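MHC class I-like protein MILL2 (Mus musculus, PDB 6A97) is a GPI-linked, MHC class I-like cell-surface glycoprotein that binds heparan sulfate proteoglycans on fibroblasts. Local coordinates at residues A80-T83 / N84-L87; K88-E91 / K92-M96; R267-P270 / G271-P274. All coordinates share one frame; numbering follows the deposited sequence.

Contacts 1 and 2 are successive parts of one helix, 75-96 of the alpha-1 region, and their centres lie about 13 Å apart. Each pairs a helix glutamate with a residue three or four positions further on, an asparagine in contact 1 and an arginine in contact 2, while other side chains pack on the platform sheet. Contact 3 is remote, in the immunoglobulin-like alpha-3 region: its centre is about 55 Å from that of contact 1, with nearest atoms about 41 Å apart. There a beta turn, rather than a helix, brings near neighbours together, beside a sulfate ion that also binds a second subunit.

Contact 1: residues A80-T83 / N84-L87; sequences ARET and NNLL
Glu-82 and Asn-85 meet one helical turn apart, carboxylate against side-chain amide. ND2 of Asn-85 donates to OE2 of Glu-82 over 3.1 Å, in a nearly straight bond. The two flat groups do not share a plane: they are turned 66° against each other. As a result the bond runs close to the plane of the amide but reaches the oxygen from well above that of the carboxylate. A bend in the glutamate chain at chi2 (-57°) folds the carboxylate back towards the asparagine.

Arg-81 lies alongside Asn-85, the two side chains pointing the same way with guanidinium and amide planes 56° apart. It offers the amide only aliphatic carbon, CG standing 3.9 Å from ND2 of Asn-85. Its NE turns instead to OE1 of Glu-82, in a weak salt bridge of 3.5 Å. The same OE1 has a further salt bridge to NE of Arg-188, so the buried carboxylate is gripped at both oxygens, which would probably favour its charged form.

Thr-83 turns its hydroxyl back along the helix: OG1 sits between the backbone N and the carbonyl carbon, from where it hydrogen-bonds to the O of Cys-79. Ordinary helical bonds run beneath these groups, among them Asn-85 N to Arg-81 O and Leu-86 N to Glu-82 O, both 2.9 Å.

Below the helix, Leu-86 rests on Leu-54 and Tyr-56 of strand 51-57 in the platform sheet. Across from it runs helix 171-193, whose Tyr-189 packs on Glu-82 and whose Arg-188 bonds to that glutamate, so the salt bridge links the alpha-1 helix to helix 171-193 of the alpha-2 region across the MHC class I-like platform.

Contact 2: residues K88-E91 / K92-M96; sequences KVEE and KLRGM
A salt bridge from Arg-94 NH2 to Glu-90 OE2, 2.7 Å long and nearly along the C-O axis of the carboxylate, links residues i and i+4 of the alpha-1 helix of the MHC class I-like platform. In both (chi1 170° and -174°) CG stands opposite the backbone N, sending the chains out side by side, and the glutamate bends at chi2. Because the carboxylate and guanidinium planes are 63° apart, the pair is not the flat, doubly bonded kind; a water takes the second link, 2.7 Å from Glu-90 OE1 and 2.6 Å from Arg-94 NE.

Another water donates to Lys-88 O at 2.8 Å and accepts from Lys-92 NZ at 3.2 Å, with a weak bond to Glu-91 OE1.

Apolar packing, on the side facing the sheet, sets Val-89 CG1 3.9 Å from Leu-93 CD1; the valine also meets Tyr-27 of strand 23-31, the leucine Trp-131 of strand 127-135.

Helical bonds such as Leu-93 N to Val-89 O, 2.9 Å, underlie these groups. Since NH1 of Arg-94 bonds to O of Ser-37 and Thr-40, every guanidinium nitrogen has a partner, and the buried charge of Glu-90 is probably compensated.

Contact 3: residues R267-P270 / G271-P274; sequences RVLP and GQEP. With SO4 (sulfate ion), chain E.
Two hydrogen bonds in opposite directions join Leu-269 and Gln-272, one through the backbone and one through the glutamine side chain. Gln-272 N donates to Leu-269 O over 3.0 Å, the bond that closes a type II beta turn. In return, Leu-269 N donates to Gln-272 OE1, also at 3.0 Å. The glutamine reaches back because its CG lies beside its own backbone N (chi1 -82°) and the chain then runs extended, alongside the leucine. OE1, the amide oxygen of this buried residue, is thereby satisfied by Leu-269 N and also lies 3.6 Å from Val-268 CB.

Pro-270 and Gly-271 fill the corners of the turn. The glycine has a positive phi of 96°, where a CB would collide with the O of Pro-270 and which glycine adopts readily at the third position of a type II turn. Its N makes a weak hydrogen bond of 2.9 Å to Glu-273 OE1.

Upstream, Arg-267 N donates to O1 of a sulfate, probably from the crystallisation liquor, at 3.0 Å. The backbone N of Arg-61 and of Glu-62 and the OG1 of Thr-63 also bind it from the second subunit, another copy of the protein, whose Arg-30 donates to Pro-270 O.

Val-268 still pairs with Val-217, and the chain then leaves strand 260-268 for strand 276-282 through this turn and a short 3-10 segment: the E-F connection between the two sheets of a C1-set immunoglobulin domain.

Contact 1: residues A80-T83 / N84-L87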
loop_
_atom_site.group_PDB
_atom_site.type_symbol
_atom_site.label_atom_id
_atom_site.label_comp_id
_atom_site.label_asym_id
_atom_site.label_seq_id
_atom_site.Cartn_x
_atom_site.Cartn_y
_atom_site.Cartn_z
ATOM N N ALA A 80 17.041 12.082 31.167
ATOM C CA ALA A 80 18.215 12.550 31.897
ATOM C C ALA A 80 19.380 11.581 31.683
ATOM O O ALA A 80 20.479 11.984 31.307
ATOM C CB ALA A 80 17.901 12.696 33.373
ATOM N N ARG A 81 19.111 10.298 31.897
ATOM C CA ARG A 81 20.119 9.261 31.739
ATOM C C ARG A 81 20.615 9.154 30.304
ATOM O O ARG A 81 21.817 9.171 30.048
ATOM C CB ARG A 81 19.564 7.909 32.192
ATOM C CG ARG A 81 20.524 6.744 31.965
ATOM C CD ARG A 81 19.975 5.430 32.504
ATOM N NE ARG A 81 18.692 5.081 31.899
ATOM C CZ ARG A 81 17.516 5.231 32.501
ATOM N NH1 ARG A 81 17.459 5.721 33.733
ATOM N NH2 ARG A 81 16.397 4.889 31.877
ATOM N N GLU A 82 19.686 9.056 29.362
ATOM C CA GLU A 82 20.072 8.723 28.003
ATOM C C GLU A 82 20.621 9.915 27.227
ATOM O O GLU A 82 21.401 9.724 26.302
ATOM C CB GLU A 82 18.898 8.088 27.250
ATOM C CG GLU A 82 18.487 6.720 27.806
ATOM C CD GLU A 82 19.625 5.695 27.827
ATOM O OE1 GLU A 82 19.490 4.683 28.546
ATOM O OE2 GLU A 82 20.641 5.879 27.122
ATOM N N THR A 83 20.244 11.139 27.596
ATOM C CA THR A 83 20.893 12.296 26.979
ATOM C C THR A 83 22.322 12.431 27.509
ATOM O O THR A 83 23.231 12.820 26.778
ATOM C CB THR A 83 20.134 13.612 27.224
ATOM O OG1 THR A 83 19.938 13.794 28.628
ATOM C CG2 THR A 83 18.783 13.611 26.498
ATOM N N ASN A 84 22.526 12.094 28.776
ATOM C CA ASN A 84 23.883 12.062 29.302
ATOM C C ASN A 84 24.726 10.982 28.608
ATOM O O ASN A 84 25.862 11.241 28.229
ATOM C CB ASN A 84 23.880 11.844 30.810
ATOM C CG ASN A 84 25.281 11.829 31.391
ATOM O OD1 ASN A 84 25.939 12.871 31.507
ATOM N ND2 ASN A 84 25.748 10.643 31.757
ATOM N N ASN A 85 24.164 9.785 28.436
ATOM C CA ASN A 85 24.823 8.728 27.657
ATOM C C ASN A 85 25.121 9.154 26.224
ATOM O O ASN A 85 26.143 8.775 25.646
ATOM C CB ASN A 85 23.971 7.454 27.628
ATOM C CG ASN A 85 23.969 6.724 28.951
ATOM O OD1 ASN A 85 24.847 6.937 29.790
ATOM N ND2 ASN A 85 22.991 5.845 29.142
ATOM N N LEU A 86 24.219 9.944 25.654
ATOM C CA LEU A 86 24.371 10.430 24.289
ATOM C C LEU A 86 25.617 11.303 24.145
ATOM O O LEU A 86 26.303 11.261 23.119
ATOM C CB LEU A 86 23.120 11.204 23.868
ATOM C CG LEU A 86 23.146 11.921 22.518
ATOM C CD1 LEU A 86 23.547 10.967 21.401
ATOM C CD2 LEU A 86 21.788 12.534 22.231
ATOM N N LEU A 87 25.909 12.095 25.175
ATOM C CA LEU A 87 27.102 12.941 25.169
ATOM C C LEU A 87 28.383 12.115 25.001
ATOM O O LEU A 87 29.331 12.553 24.347
ATOM C CB LEU A 87 27.186 13.766 26.458
ATOM C CG LEU A 87 26.057 14.777 26.690
ATOM C CD1 LEU A 87 26.267 15.518 27.999
ATOM C CD2 LEU A 87 25.972 15.758 25.526
#

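Contact 2: residues K88-E91 / K92-M96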
loop_
_atom_site.group_PDB
_atom_site.type_symbol
_atom_site.label_atom_id
_atom_site.label_comp_id
_atom_site.label_asym_id
_atom_site.label_seq_id
_atom_site.Cartn_x
_atom_site.Cartn_y
_atom_site.Cartn_z
ATOM N N LYS A 88 28.410 10.925 25.599
ATOM C CA LYS A 88 29.570 10.040 25.481
ATOM C C LYS A 88 29.681 9.466 24.074
ATOM O O LYS A 88 30.781 9.309 23.543
ATOM C CB LYS A 88 29.495 8.907 26.506
ATOM C CG LYS A 88 30.022 9.291 27.881
ATOM C CD LYS A 88 29.143 8.753 29.000
ATOM C CE LYS A 88 29.138 7.235 29.049
ATOM N NZ LYS A 88 28.304 6.737 30.183
ATOM N N VAL A 89 28.535 9.154 23.477
ATOM C CA VAL A 89 28.498 8.640 22.114
ATOM C C VAL A 89 29.042 9.682 21.141
ATOM O O VAL A 89 29.812 9.356 20.241
ATOM C CB VAL A 89 27.067 8.235 21.702
ATOM C CG1 VAL A 89 27.002 7.912 20.219
ATOM C CG2 VAL A 89 26.603 7.048 22.520
ATOM N N GLU A 90 28.654 10.939 21.333
ATOM C CA GLU A 90 29.119 12.009 20.456
ATOM C C GLU A 90 30.634 12.153 20.533
ATOM O O GLU A 90 31.283 12.386 19.512
ATOM C CB GLU A 90 28.447 13.337 20.803
ATOM C CG GLU A 90 28.783 14.467 19.836
ATOM C CD GLU A 90 29.924 15.346 20.328
ATOM O OE1 GLU A 90 30.480 15.058 21.409
ATOM O OE2 GLU A 90 30.262 16.327 19.630
ATOM N N GLU A 91 31.190 12.022 21.739
ATOM C CA GLU A 91 32.643 12.013 21.918
ATOM C C GLU A 91 33.321 10.901 21.120
ATOM O O GLU A 91 34.330 11.132 20.451
ATOM C CB GLU A 91 33.022 11.847 23.394
ATOM C CG GLU A 91 32.680 13.011 24.297
ATOM C CD GLU A 91 33.192 12.796 25.714
ATOM O OE1 GLU A 91 32.614 11.960 26.443
ATOM O OE2 GLU A 91 34.185 13.452 26.092
ATOM N N LYS A 92 32.785 9.687 21.219
ATOM C CA LYS A 92 33.367 8.548 20.513
ATOM C C LYS A 92 33.301 8.743 19.002
ATOM O O LYS A 92 34.280 8.506 18.294
ATOM C CB LYS A 92 32.662 7.248 20.894
ATOM C CG LYS A 92 32.983 6.739 22.286
ATOM C CD LYS A 92 32.330 5.382 22.515
ATOM C CE LYS A 92 32.693 4.805 23.872
ATOM N NZ LYS A 92 32.148 5.630 24.986
ATOM N N LEU A 93 32.145 9.182 18.514
ATOM C CA LEU A 93 31.960 9.391 17.082
ATOM C C LEU A 93 32.923 10.453 16.564
ATOM O O LEU A 93 33.543 10.277 15.512
ATOM C CB LEU A 93 30.514 9.779 16.771
ATOM C CG LEU A 93 29.504 8.662 17.042
ATOM C CD1 LEU A 93 28.088 9.092 16.684
ATOM C CD2 LEU A 93 29.900 7.408 16.278
ATOM N N ARG A 94 33.054 11.545 17.312
ATOM C CA ARG A 94 34.007 12.591 16.959
ATOM C C ARG A 94 35.427 12.044 16.866
ATOM O O ARG A 94 36.144 12.318 15.902
ATOM C CB ARG A 94 33.967 13.730 17.976
ATOM C CG ARG A 94 35.090 14.742 17.810
ATOM C CD ARG A 94 35.056 15.785 18.924
ATOM N NE ARG A 94 33.740 16.415 19.022
ATOM C CZ ARG A 94 33.323 17.387 18.219
ATOM N NH1 ARG A 94 34.122 17.842 17.259
ATOM N NH2 ARG A 94 32.108 17.903 18.369
ATOM N N GLY A 95 35.824 11.267 17.869
ATOM C CA GLY A 95 37.159 10.696 17.903
ATOM C C GLY A 95 37.433 9.798 16.707
ATOM O O GLY A 95 38.455 9.932 16.034
ATOM N N MET A 96 36.507 8.887 16.432
ATOM C CA MET A 96 36.674 7.951 15.327
ATOM C C MET A 96 36.746 8.651 13.973
ATOM O O MET A 96 37.476 8.218 13.080
ATOM C CB MET A 96 35.539 6.927 15.325
ATOM C CG MET A 96 35.773 5.777 16.283
ATOM S SD MET A 96 34.510 4.504 16.167
ATOM C CE MET A 96 33.206 5.223 17.164
HETATM O O HOH W 1 32.856 8.698 25.384
HETATM O O HOH W 2 32.972 16.022 21.463
#

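Contact 3: residues R267-P270 / G271-P274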
loop_
_atom_site.group_PDB
_atom_site.type_symbol
_atom_site.label_atom_id
_atom_site.label_comp_id
_atom_site.label_asym_id
_atom_site.label_seq_id
_atom_site.Cartn_x
_atom_site.Cartn_y
_atom_site.Cartn_z
ATOM N N ARG A 267 -8.221 11.234 -10.808
ATOM C CA ARG A 267 -9.195 12.067 -11.495
ATOM C C ARG A 267 -10.180 11.188 -12.244
ATOM O O ARG A 267 -9.787 10.276 -12.971
ATOM C CB ARG A 267 -8.505 13.042 -12.450
ATOM C CG ARG A 267 -7.713 14.118 -11.731
ATOM C CD ARG A 267 -6.340 14.293 -12.340
ATOM N NE ARG A 267 -5.322 14.455 -11.307
ATOM C CZ ARG A 267 -4.752 13.443 -10.659
ATOM N NH1 ARG A 267 -5.099 12.195 -10.939
ATOM N NH2 ARG A 267 -3.836 13.678 -9.733
ATOM N N VAL A 268 -11.466 11.451 -12.039
ATOM C CA VAL A 268 -12.512 10.697 -12.704
ATOM C C VAL A 268 -13.464 11.673 -13.357
ATOM O O VAL A 268 -13.351 12.883 -13.156
ATOM C CB VAL A 268 -13.280 9.790 -11.722
ATOM C CG1 VAL A 268 -12.307 8.945 -10.926
ATOM C CG2 VAL A 268 -14.150 10.624 -10.787
ATOM N N LEU A 269 -14.395 11.148 -14.145
ATOM C CA LEU A 269 -15.410 11.968 -14.786
ATOM C C LEU A 269 -16.580 12.208 -13.836
ATOM O O LEU A 269 -16.881 11.359 -12.997
ATOM C CB LEU A 269 -15.897 11.305 -16.076
ATOM C CG LEU A 269 -14.811 10.954 -17.093
ATOM C CD1 LEU A 269 -15.407 10.194 -18.268
ATOM C CD2 LEU A 269 -14.092 12.213 -17.567
ATOM N N PRO A 270 -17.236 13.374 -13.958
ATOM C CA PRO A 270 -18.398 13.715 -13.129
ATOM C C PRO A 270 -19.466 12.623 -13.144
ATOM O O PRO A 270 -19.880 12.182 -14.216
ATOM C CB PRO A 270 -18.922 15.000 -13.775
ATOM C CG PRO A 270 -17.717 15.621 -14.392
ATOM C CD PRO A 270 -16.862 14.476 -14.865
ATOM N N GLY A 271 -19.894 12.187 -11.966
ATOM C CA GLY A 271 -20.916 11.161 -11.866
ATOM C C GLY A 271 -20.356 9.763 -11.678
ATOM O O GLY A 271 -21.108 8.816 -11.461
ATOM N N GLN A 272 -19.037 9.630 -11.760
ATOM C CA GLN A 272 -18.396 8.324 -11.639
ATOM C C GLN A 272 -18.016 7.968 -10.205
ATOM O O GLN A 272 -17.643 6.826 -9.933
ATOM C CB GLN A 272 -17.138 8.256 -12.507
ATOM C CG GLN A 272 -17.380 7.935 -13.970
ATOM C CD GLN A 272 -16.093 7.572 -14.688
ATOM O OE1 GLN A 272 -15.048 8.192 -14.468
ATOM N NE2 GLN A 272 -16.157 6.555 -15.544
ATOM N N GLU A 273 -18.102 8.941 -9.299
ATOM C CA GLU A 273 -17.607 8.776 -7.927
ATOM C C GLU A 273 -18.065 7.494 -7.209
ATOM O O GLU A 273 -17.243 6.839 -6.573
ATOM C CB GLU A 273 -17.982 9.995 -7.073
ATOM C CG GLU A 273 -17.447 11.320 -7.593
ATOM C CD GLU A 273 -18.454 12.055 -8.456
ATOM O OE1 GLU A 273 -19.167 11.386 -9.233
ATOM O OE2 GLU A 273 -18.533 13.298 -8.357
ATOM N N PRO A 274 -19.364 7.127 -7.301
ATOM C CA PRO A 274 -19.794 5.880 -6.646
ATOM C C PRO A 274 -19.019 4.624 -7.053
ATOM O O PRO A 274 -18.985 3.667 -6.282
ATOM C CB PRO A 274 -21.258 5.750 -7.079
ATOM C CG PRO A 274 -21.707 7.147 -7.253
ATOM C CD PRO A 274 -20.524 7.891 -7.806
HETATM S S SO4 E . -5.044 10.103 -12.866
HETATM O O1 SO4 E . -6.057 9.573 -11.960
HETATM O O2 SO4 E . -4.824 9.160 -13.957
HETATM O O3 SO4 E . -3.788 10.298 -12.150
HETATM O O4 SO4 E . -5.504 11.378 -13.399
#